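Local coordinates for putative glycosidase ph117-related (Bacteroides thetaiotaomicron, PDB 5A7V), which probably acts on mannose-containing oligosaccharides as a GH130-family glycoside hydrolase or phosphorylase with a beta-propeller fold, at residues H104-A112 and E123-D131; Y355-Y363 and G371-K379. All coordinates share one frame; numbering follows the deposited sequence. Where two conformers were deposited one is given.

Interaction 1: H104-A112 and E123-D131; sequences HRTSRLGYA and EKTPVFYPD. With SO4 (sulfate ion), chain G.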
loop_
_atom_site.group_PDB
_atom_site.type_symbol
_atom_site.label_atom_id
_atom_site.label_comp_id
_atom_site.label_asym_id
_atom_site.label_seq_id
_atom_site.Cartn_x
_atom_site.Cartn_y
_atom_site.Cartn_z
ATOM N N HIS A 104 17.792 -5.651 -2.772
ATOM C CA HIS A 104 19.230 -5.404 -2.719
ATOM C C HIS A 104 19.629 -4.021 -3.169
ATOM O O HIS A 104 20.831 -3.744 -3.286
ATOM C CB HIS A 104 19.985 -6.462 -3.552
ATOM C CG HIS A 104 19.910 -7.828 -2.966
ATOM N ND1 HIS A 104 20.743 -8.833 -3.325
ATOM C CD2 HIS A 104 19.134 -8.326 -1.973
ATOM C CE1 HIS A 104 20.477 -9.913 -2.612
ATOM N NE2 HIS A 104 19.461 -9.646 -1.836
ATOM N N ARG A 105 18.654 -3.143 -3.404
ATOM C CA ARG A 105 18.946 -1.745 -3.739
ATOM C C ARG A 105 18.709 -0.880 -2.493
ATOM O O ARG A 105 18.454 -1.404 -1.399
ATOM C CB ARG A 105 18.032 -1.282 -4.901
ATOM C CG ARG A 105 18.088 -2.145 -6.158
ATOM C CD ARG A 105 17.099 -3.306 -6.153
ATOM N NE ARG A 105 17.140 -3.973 -7.450
ATOM C CZ ARG A 105 16.543 -3.549 -8.538
ATOM N NH1 ARG A 105 15.689 -2.527 -8.535
ATOM N NH2 ARG A 105 16.786 -4.180 -9.709
ATOM N N THR A 106 18.796 0.425 -2.652
ATOM C CA THR A 106 18.356 1.348 -1.572
ATOM C C THR A 106 17.082 2.047 -2.057
ATOM O O THR A 106 17.056 2.627 -3.179
ATOM C CB THR A 106 19.448 2.403 -1.247
ATOM O OG1 THR A 106 20.646 1.763 -0.819
ATOM C CG2 THR A 106 18.951 3.334 -0.134
ATOM N N SER A 107 16.035 1.990 -1.231
ATOM C CA SER A 107 14.769 2.644 -1.501
ATOM C C SER A 107 14.725 4.023 -0.811
ATOM O O SER A 107 15.067 4.170 0.372
ATOM C CB SER A 107 13.613 1.781 -0.970
ATOM O OG SER A 107 13.477 0.583 -1.777
ATOM N N ARG A 108 14.261 4.992 -1.572
ATOM C CA ARG A 108 14.058 6.371 -1.122
ATOM C C ARG A 108 12.736 6.830 -1.734
ATOM O O ARG A 108 12.337 6.349 -2.797
ATOM C CB ARG A 108 15.213 7.263 -1.595
ATOM C CG ARG A 108 16.577 6.807 -1.092
ATOM C CD ARG A 108 17.732 7.674 -1.585
ATOM N NE ARG A 108 19.035 7.204 -1.140
ATOM C CZ ARG A 108 19.848 6.357 -1.803
ATOM N NH1 ARG A 108 19.404 5.744 -2.910
ATOM N NH2 ARG A 108 21.039 6.065 -1.339
ATOM N N LEU A 109 12.045 7.786 -1.085
ATOM C CA LEU A 109 10.745 8.205 -1.565
ATOM C C LEU A 109 10.797 9.482 -2.386
ATOM O O LEU A 109 11.271 10.530 -1.907
ATOM C CB LEU A 109 9.770 8.379 -0.401
ATOM C CG LEU A 109 9.648 7.173 0.528
ATOM C CD1 LEU A 109 8.526 7.451 1.555
ATOM C CD2 LEU A 109 9.444 5.835 -0.185
ATOM N N GLY A 110 10.285 9.415 -3.604
ATOM C CA GLY A 110 10.089 10.568 -4.460
ATOM C C GLY A 110 8.785 11.283 -4.121
ATOM O O GLY A 110 7.922 10.708 -3.462
ATOM N N TYR A 111 8.658 12.514 -4.613
ATOM C CA TYR A 111 7.504 13.384 -4.338
ATOM C C TYR A 111 6.964 13.924 -5.662
ATOM O O TYR A 111 7.733 14.472 -6.480
ATOM C CB TYR A 111 7.984 14.521 -3.425
ATOM C CG TYR A 111 6.952 15.539 -3.051
ATOM C CD1 TYR A 111 6.565 16.567 -3.908
ATOM C CD2 TYR A 111 6.366 15.494 -1.790
ATOM C CE1 TYR A 111 5.614 17.502 -3.481
ATOM C CE2 TYR A 111 5.439 16.425 -1.384
ATOM C CZ TYR A 111 5.045 17.404 -2.232
ATOM O OH TYR A 111 4.104 18.313 -1.818
ATOM N N ALA A 112 5.675 13.801 -5.881
ATOM C CA ALA A 112 5.060 14.280 -7.118
ATOM C C ALA A 112 3.656 14.827 -6.818
ATOM O O ALA A 112 2.943 14.276 -5.991
ATOM C CB ALA A 112 4.990 13.111 -8.106
ATOM N N GLU A 123 9.521 16.152 -8.101
ATOM C CA GLU A 123 10.749 16.759 -7.616
ATOM C C GLU A 123 11.966 15.923 -8.046
ATOM O O GLU A 123 11.877 14.703 -8.211
ATOM C CB GLU A 123 10.704 16.996 -6.104
ATOM C CG GLU A 123 9.671 18.065 -5.760
ATOM C CD GLU A 123 9.627 18.493 -4.311
ATOM O OE1 GLU A 123 10.244 17.848 -3.447
ATOM O OE2 GLU A 123 8.932 19.521 -4.044
ATOM N N LYS A 124 13.094 16.589 -8.226
ATOM C CA LYS A 124 14.314 15.926 -8.770
ATOM C C LYS A 124 15.162 15.207 -7.745
ATOM O O LYS A 124 16.062 14.429 -8.093
ATOM C CB LYS A 124 15.165 16.921 -9.554
ATOM C CG LYS A 124 14.485 17.424 -10.816
ATOM C CD LYS A 124 15.241 18.616 -11.429
ATOM C CE LYS A 124 14.674 18.936 -12.794
ATOM N NZ LYS A 124 13.252 19.388 -12.705
ATOM N N THR A 125 14.832 15.383 -6.473
ATOM C CA THR A 125 15.516 14.690 -5.380
ATOM C C THR A 125 14.435 14.099 -4.425
ATOM O O THR A 125 13.305 14.636 -4.349
ATOM C CB THR A 125 16.454 15.604 -4.596
ATOM O OG1 THR A 125 15.727 16.706 -4.034
ATOM C CG2 THR A 125 17.540 16.202 -5.474
ATOM N N PRO A 126 14.795 13.047 -3.691
ATOM C CA PRO A 126 13.797 12.393 -2.804
ATOM C C PRO A 126 13.500 13.262 -1.570
ATOM O O PRO A 126 14.301 14.131 -1.223
ATOM C CB PRO A 126 14.486 11.060 -2.446
ATOM C CG PRO A 126 15.966 11.411 -2.504
ATOM C CD PRO A 126 16.086 12.327 -3.681
ATOM N N VAL A 127 12.368 12.954 -0.936
ATOM C CA VAL A 127 11.927 13.670 0.278
ATOM C C VAL A 127 12.102 12.853 1.527
ATOM O O VAL A 127 11.979 13.395 2.642
ATOM C CB VAL A 127 10.458 14.145 0.205
ATOM C CG1 VAL A 127 10.282 15.110 -0.953
ATOM C CG2 VAL A 127 9.493 12.983 0.088
ATOM N N PHE A 128 12.353 11.536 1.432
ATOM C CA PHE A 128 12.441 10.672 2.607
ATOM C C PHE A 128 13.424 9.559 2.276
ATOM O O PHE A 128 13.314 8.923 1.211
ATOM C CB PHE A 128 11.058 10.109 2.950
ATOM C CG PHE A 128 10.976 9.412 4.291
ATOM C CD1 PHE A 128 11.016 10.179 5.469
ATOM C CD2 PHE A 128 10.786 8.050 4.407
ATOM C CE1 PHE A 128 10.910 9.566 6.707
ATOM C CE2 PHE A 128 10.668 7.424 5.629
ATOM C CZ PHE A 128 10.709 8.186 6.805
ATOM N N TYR A 129 14.399 9.321 3.156
ATOM C CA TYR A 129 15.528 8.455 2.827
ATOM C C TYR A 129 16.317 8.104 4.059
ATOM O O TYR A 129 16.243 8.868 5.084
ATOM C CB TYR A 129 16.430 9.162 1.790
ATOM C CG TYR A 129 16.657 10.671 2.003
ATOM C CD1 TYR A 129 17.595 11.155 2.912
ATOM C CD2 TYR A 129 15.864 11.588 1.359
ATOM C CE1 TYR A 129 17.727 12.525 3.146
ATOM C CE2 TYR A 129 16.003 12.959 1.543
ATOM C CZ TYR A 129 16.950 13.417 2.431
ATOM O OH TYR A 129 17.129 14.775 2.630
ATOM N N PRO A 130 17.153 7.085 4.008
ATOM C CA PRO A 130 18.027 6.772 5.136
ATOM C C PRO A 130 19.073 7.877 5.334
ATOM O O PRO A 130 19.521 8.518 4.359
ATOM C CB PRO A 130 18.660 5.435 4.765
ATOM C CG PRO A 130 18.547 5.372 3.275
ATOM C CD PRO A 130 17.290 6.080 2.927
ATOM N N ASP A 131 19.358 8.192 6.588
ATOM C CA ASP A 131 20.232 9.345 6.926
ATOM C C ASP A 131 20.947 9.068 8.235
ATOM O O ASP A 131 20.773 8.003 8.858
ATOM C CB ASP A 131 19.373 10.641 6.876
ATOM C CG ASP A 131 20.143 11.964 6.675
ATOM O OD1 ASP A 131 21.369 12.054 6.941
ATOM O OD2 ASP A 131 19.448 12.921 6.199
HETATM S S SO4 G . 23.559 -7.973 -5.141
HETATM O O1 SO4 G . 23.347 -7.143 -3.897
HETATM O O2 SO4 G . 24.650 -8.924 -4.827
HETATM O O3 SO4 G . 23.862 -6.999 -6.213
HETATM O O4 SO4 G . 22.328 -8.711 -5.672
HETATM O O HOH W 1 19.887 8.168 1.503
HETATM O O HOH W 2 11.111 13.548 -5.750
#
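L109 makes two of the three backbone hydrogen bonds by which E123-D131 lies along strand 107-112, in a blade of what is probably the five-bladed beta-propeller of GH130 enzymes. Its N donates to F128 O (2.9 Å), and its O accepts from V127 N at 2.8 Å. The third bond runs from E123 N to Y111 O (2.9 Å). Between them a water accepts from Y111 N and donates to the carbonyl oxygens of E123 and T125, bridging strand and loop where Y111 N has no direct bond across.

Among the apolar contacts, the side chains of L109 and F128 run side by side, CD1 of L109 lying 3.7 Å from CD2 of F128, both packing against strand 143-151. The Y111 ring swings away from its own N (chi1 179°), which places CD1 3.6 Å from CD of E123, with the ring and carboxylate planes 30° apart. K180 joins both, by a salt bridge to E123 and a cation-pi contact with Y111.

The S107 side chain lies about 5 Å from a bound mannose, its OG hydrogen-bonded to the pocket residue R93. R108 combines apolar and polar contacts. Its CG passes 3.7 Å from CB of Y129, CG2 of T106 covers one guanidinium face, and D96 forms a salt bridge with NH1. At the guanidinium edge, NE donates in plane to a water (2.9 Å) that donates to P130 O.

Interaction 2: Y355-Y363 and G371-K379; sequences YKDKWYLYY and GMAIYNPKK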
loop_
_atom_site.group_PDB
_atom_site.type_symbol
_atom_site.label_atom_id
_atom_site.label_comp_id
_atom_site.label_asym_id
_atom_site.label_seq_id
_atom_site.Cartn_x
_atom_site.Cartn_y
_atom_site.Cartn_z
ATOM N N TYR A 355 -11.067 12.540 -4.373
ATOM C CA TYR A 355 -10.723 13.793 -5.020
ATOM C C TYR A 355 -11.685 14.052 -6.149
ATOM O O TYR A 355 -11.978 13.122 -6.911
ATOM C CB TYR A 355 -9.293 13.709 -5.552
ATOM C CG TYR A 355 -8.700 14.969 -6.168
ATOM C CD1 TYR A 355 -8.423 16.064 -5.388
ATOM C CD2 TYR A 355 -8.326 15.014 -7.500
ATOM C CE1 TYR A 355 -7.825 17.204 -5.919
ATOM C CE2 TYR A 355 -7.690 16.124 -8.034
ATOM C CZ TYR A 355 -7.459 17.228 -7.247
ATOM O OH TYR A 355 -6.841 18.317 -7.779
ATOM N N LYS A 356 -12.215 15.271 -6.264
ATOM C CA LYS A 356 -13.206 15.549 -7.314
ATOM C C LYS A 356 -14.372 14.535 -7.316
ATOM O O LYS A 356 -14.886 14.141 -8.371
ATOM C CB LYS A 356 -12.526 15.643 -8.688
ATOM C CG LYS A 356 -11.499 16.753 -8.729
ATOM C CD LYS A 356 -10.902 16.895 -10.117
ATOM C CE LYS A 356 -9.990 18.112 -10.196
ATOM N NZ LYS A 356 -9.378 18.292 -11.560
ATOM N N ASP A 357 -14.760 14.098 -6.115
ATOM C CA ASP A 357 -15.860 13.135 -5.910
ATOM C C ASP A 357 -15.613 11.748 -6.513
ATOM O O ASP A 357 -16.579 11.001 -6.695
ATOM C CB ASP A 357 -17.211 13.730 -6.342
ATOM C CG ASP A 357 -17.636 14.922 -5.511
ATOM O OD1 ASP A 357 -17.071 15.239 -4.460
ATOM O OD2 ASP A 357 -18.623 15.521 -5.908
ATOM N N LYS A 358 -14.343 11.420 -6.724
ATOM C CA LYS A 358 -13.984 10.095 -7.242
ATOM C C LYS A 358 -12.870 9.512 -6.401
ATOM O O LYS A 358 -12.158 10.214 -5.659
ATOM C CB LYS A 358 -13.554 10.203 -8.721
ATOM C CG LYS A 358 -14.632 10.783 -9.619
ATOM C CD LYS A 358 -14.215 10.979 -11.057
ATOM C CE LYS A 358 -15.079 12.017 -11.715
ATOM N NZ LYS A 358 -14.719 13.416 -11.236
ATOM N N TRP A 359 -12.653 8.208 -6.520
ATOM C CA TRP A 359 -11.590 7.531 -5.844
ATOM C C TRP A 359 -10.445 7.214 -6.793
ATOM O O TRP A 359 -10.597 6.396 -7.735
ATOM C CB TRP A 359 -12.071 6.247 -5.190
ATOM C CG TRP A 359 -12.928 6.465 -3.941
ATOM C CD1 TRP A 359 -14.292 6.367 -3.815
ATOM C CD2 TRP A 359 -12.417 6.788 -2.629
ATOM N NE1 TRP A 359 -14.645 6.600 -2.498
ATOM C CE2 TRP A 359 -13.515 6.836 -1.752
ATOM C CE3 TRP A 359 -11.128 6.961 -2.110
ATOM C CZ2 TRP A 359 -13.358 7.061 -0.381
ATOM C CZ3 TRP A 359 -10.972 7.218 -0.764
ATOM C CH2 TRP A 359 -12.088 7.275 0.094
ATOM N N TYR A 360 -9.279 7.802 -6.553
ATOM C CA TYR A 360 -8.059 7.602 -7.324
ATOM C C TYR A 360 -7.181 6.595 -6.606
ATOM O O TYR A 360 -6.813 6.794 -5.462
ATOM C CB TYR A 360 -7.309 8.925 -7.503
ATOM C CG TYR A 360 -8.012 9.919 -8.398
ATOM C CD1 TYR A 360 -9.140 10.615 -7.978
ATOM C CD2 TYR A 360 -7.531 10.222 -9.664
ATOM C CE1 TYR A 360 -9.791 11.505 -8.831
ATOM C CE2 TYR A 360 -8.160 11.142 -10.482
ATOM C CZ TYR A 360 -9.297 11.781 -10.072
ATOM O OH TYR A 360 -9.939 12.704 -10.912
ATOM N N LEU A 361 -6.890 5.468 -7.279
ATOM C CA LEU A 361 -6.090 4.359 -6.745
ATOM C C LEU A 361 -4.706 4.393 -7.345
ATOM O O LEU A 361 -4.593 4.517 -8.587
ATOM C CB LEU A 361 -6.800 3.057 -7.134
ATOM C CG LEU A 361 -6.174 1.754 -6.628
ATOM C CD1 LEU A 361 -6.247 1.608 -5.134
ATOM C CD2 LEU A 361 -6.875 0.603 -7.314
ATOM N N TYR A 362 -3.684 4.256 -6.512
ATOM C CA TYR A 362 -2.275 4.263 -6.936
ATOM C C TYR A 362 -1.630 2.961 -6.510
ATOM O O TYR A 362 -1.833 2.496 -5.376
ATOM C CB TYR A 362 -1.515 5.490 -6.351
ATOM C CG TYR A 362 -2.059 6.770 -6.972
ATOM C CD1 TYR A 362 -1.564 7.231 -8.161
ATOM C CD2 TYR A 362 -3.082 7.499 -6.368
ATOM C CE1 TYR A 362 -2.093 8.351 -8.792
ATOM C CE2 TYR A 362 -3.630 8.593 -7.004
ATOM C CZ TYR A 362 -3.150 9.018 -8.223
ATOM O OH TYR A 362 -3.745 10.089 -8.858
ATOM N N TYR A 363 -0.888 2.350 -7.438
ATOM C CA TYR A 363 -0.385 1.010 -7.222
ATOM C C TYR A 363 0.982 0.811 -7.883
ATOM O O TYR A 363 1.326 1.462 -8.885
ATOM C CB TYR A 363 -1.400 -0.047 -7.704
ATOM C CG TYR A 363 -1.820 0.106 -9.126
ATOM C CD1 TYR A 363 -2.859 0.921 -9.506
ATOM C CD2 TYR A 363 -1.167 -0.622 -10.156
ATOM C CE1 TYR A 363 -3.235 1.042 -10.861
ATOM C CE2 TYR A 363 -1.552 -0.506 -11.464
ATOM C CZ TYR A 363 -2.600 0.282 -11.832
ATOM O OH TYR A 363 -3.021 0.398 -13.136
ATOM N N GLY A 371 1.232 2.894 -11.385
ATOM C CA GLY A 371 0.013 3.017 -12.159
ATOM C C GLY A 371 -1.080 3.658 -11.329
ATOM O O GLY A 371 -1.012 3.701 -10.082
ATOM N N MET A 372 -2.120 4.105 -12.031
ATOM C CA MET A 372 -3.309 4.623 -11.385
ATOM C C MET A 372 -4.580 4.128 -12.065
ATOM O O MET A 372 -4.563 3.728 -13.259
ATOM C CB MET A 372 -3.216 6.134 -11.242
ATOM C CG MET A 372 -3.257 6.902 -12.486
ATOM S SD MET A 372 -4.885 7.153 -13.204
ATOM C CE MET A 372 -5.836 7.750 -11.891
ATOM N N ALA A 373 -5.685 4.195 -11.330
ATOM C CA ALA A 373 -7.012 3.888 -11.895
ATOM C C ALA A 373 -8.082 4.637 -11.068
ATOM O O ALA A 373 -7.800 5.021 -9.906
ATOM C CB ALA A 373 -7.260 2.373 -11.883
ATOM N N ILE A 374 -9.251 4.868 -11.651
ATOM C CA ILE A 374 -10.293 5.716 -11.031
ATOM C C ILE A 374 -11.584 4.925 -10.867
ATOM O O ILE A 374 -12.101 4.351 -11.843
ATOM C CB ILE A 374 -10.575 6.988 -11.856
ATOM C CG1 ILE A 374 -9.305 7.780 -12.136
ATOM C CG2 ILE A 374 -11.627 7.859 -11.134
ATOM C CD1 ILE A 374 -9.490 8.947 -13.090
ATOM N N TYR A 375 -12.137 4.930 -9.651
ATOM C CA TYR A 375 -13.493 4.466 -9.365
ATOM C C TYR A 375 -14.357 5.714 -9.218
ATOM O O TYR A 375 -14.147 6.531 -8.290
ATOM C CB TYR A 375 -13.531 3.610 -8.099
ATOM C CG TYR A 375 -14.888 3.426 -7.470
ATOM C CD1 TYR A 375 -15.998 3.068 -8.224
ATOM C CD2 TYR A 375 -15.060 3.620 -6.085
ATOM C CE1 TYR A 375 -17.237 2.896 -7.618
ATOM C CE2 TYR A 375 -16.286 3.447 -5.497
ATOM C CZ TYR A 375 -17.379 3.120 -6.230
ATOM O OH TYR A 375 -18.565 2.926 -5.596
ATOM N N ASN A 376 -15.316 5.901 -10.107
ATOM C CA ASN A 376 -16.246 7.014 -10.054
ATOM C C ASN A 376 -17.592 6.482 -9.533
ATOM O O ASN A 376 -18.331 5.828 -10.270
ATOM C CB ASN A 376 -16.442 7.647 -11.437
ATOM C CG ASN A 376 -17.375 8.834 -11.398
ATOM O OD1 ASN A 376 -17.984 9.118 -10.357
ATOM N ND2 ASN A 376 -17.502 9.515 -12.515
ATOM N N PRO A 377 -17.945 6.767 -8.262
ATOM C CA PRO A 377 -19.232 6.250 -7.752
ATOM C C PRO A 377 -20.463 6.661 -8.593
ATOM O O PRO A 377 -21.450 5.952 -8.614
ATOM C CB PRO A 377 -19.289 6.849 -6.332
ATOM C CG PRO A 377 -17.866 7.082 -5.956
ATOM C CD PRO A 377 -17.178 7.506 -7.222
ATOM N N LYS A 378 -20.404 7.819 -9.256
ATOM C CA LYS A 378 -21.479 8.321 -10.100
ATOM C C LYS A 378 -21.560 7.585 -11.434
ATOM O O LYS A 378 -22.606 7.587 -12.083
ATOM C CB LYS A 378 -21.303 9.833 -10.338
ATOM C CG LYS A 378 -21.514 10.634 -9.026
ATOM C CD LYS A 378 -21.420 12.143 -9.270
ATOM C CE LYS A 378 -21.221 12.954 -7.988
ATOM N NZ LYS A 378 -21.368 14.427 -8.260
ATOM N N LYS A 379 -20.442 6.964 -11.838
ATOM C CA LYS A 379 -20.369 6.271 -13.156
ATOM C C LYS A 379 -19.449 5.042 -13.000
ATOM O O LYS A 379 -18.345 4.993 -13.554
ATOM C CB LYS A 379 -19.865 7.204 -14.248
ATOM C CG LYS A 379 -20.691 8.477 -14.448
ATOM C CD LYS A 379 -20.214 9.296 -15.661
ATOM C CE LYS A 379 -21.013 10.576 -15.810
ATOM N NZ LYS A 379 -20.488 11.352 -16.962
HETATM O O HOH W 3 -18.255 11.394 -8.856
#
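With chi1 at 55°, Y363 holds CG between its backbone N and carbonyl carbon, and its ring folds back across G371, whose CA sits over the ring face, 4.0 Å from the centroid. M372 has a similar first torsion (68°) and bends again at chi2 and chi3, which places its CE 3.7 Å from CD2 of Y360. Separately, CB of M372 lies 3.5 Å from CE1 of Y362.

The same face of the sheet continues with I374, whose CG1 makes an off-centre CH-pi contact with the Y360 ring. On the other face W359 and Y375 meet rim to rim with nearly parallel planes, neither ring over the other, and CD1 of W359 is 3.6 Å from CD2 of Y375. Beyond the strands, a water donates to both D357 O and N376 OD1, and N376 OD1 also accepts from K378 N to form an Asx turn. D357 and K378 make a long salt bridge, OD2 to NZ 3.8 Å.

Paired backbone hydrogen bonds join W359 to Y375, L361 to A373 and Y363 to G371. Their regular register is that of an antiparallel beta hairpin, here the middle and one outer strand of a three-stranded antiparallel sheet, consistent with a propeller blade.

From the N terminus, interaction 1 comes first: it returns the chain to strand 107-114 after a ten-residue excursion, 113-122, that includes strand 121-122. More than 220 residues later, interaction 2 closes the short hairpin connection 364-370. The two loops are in series, neither nested nor crossing, and the contacts do not touch, their nearest atoms being about 8 Å apart. They are nevertheless linked through adjoining sheets. Y362 of interaction 2 packs on strand 87-95, the neighbour of strand 107-114, and its OH bonds to G117 O inside the loop that interaction 1 closes; Y355 and K356 reach S115 O there. Early and late parts of the chain thus meet, consistent with a closed propeller.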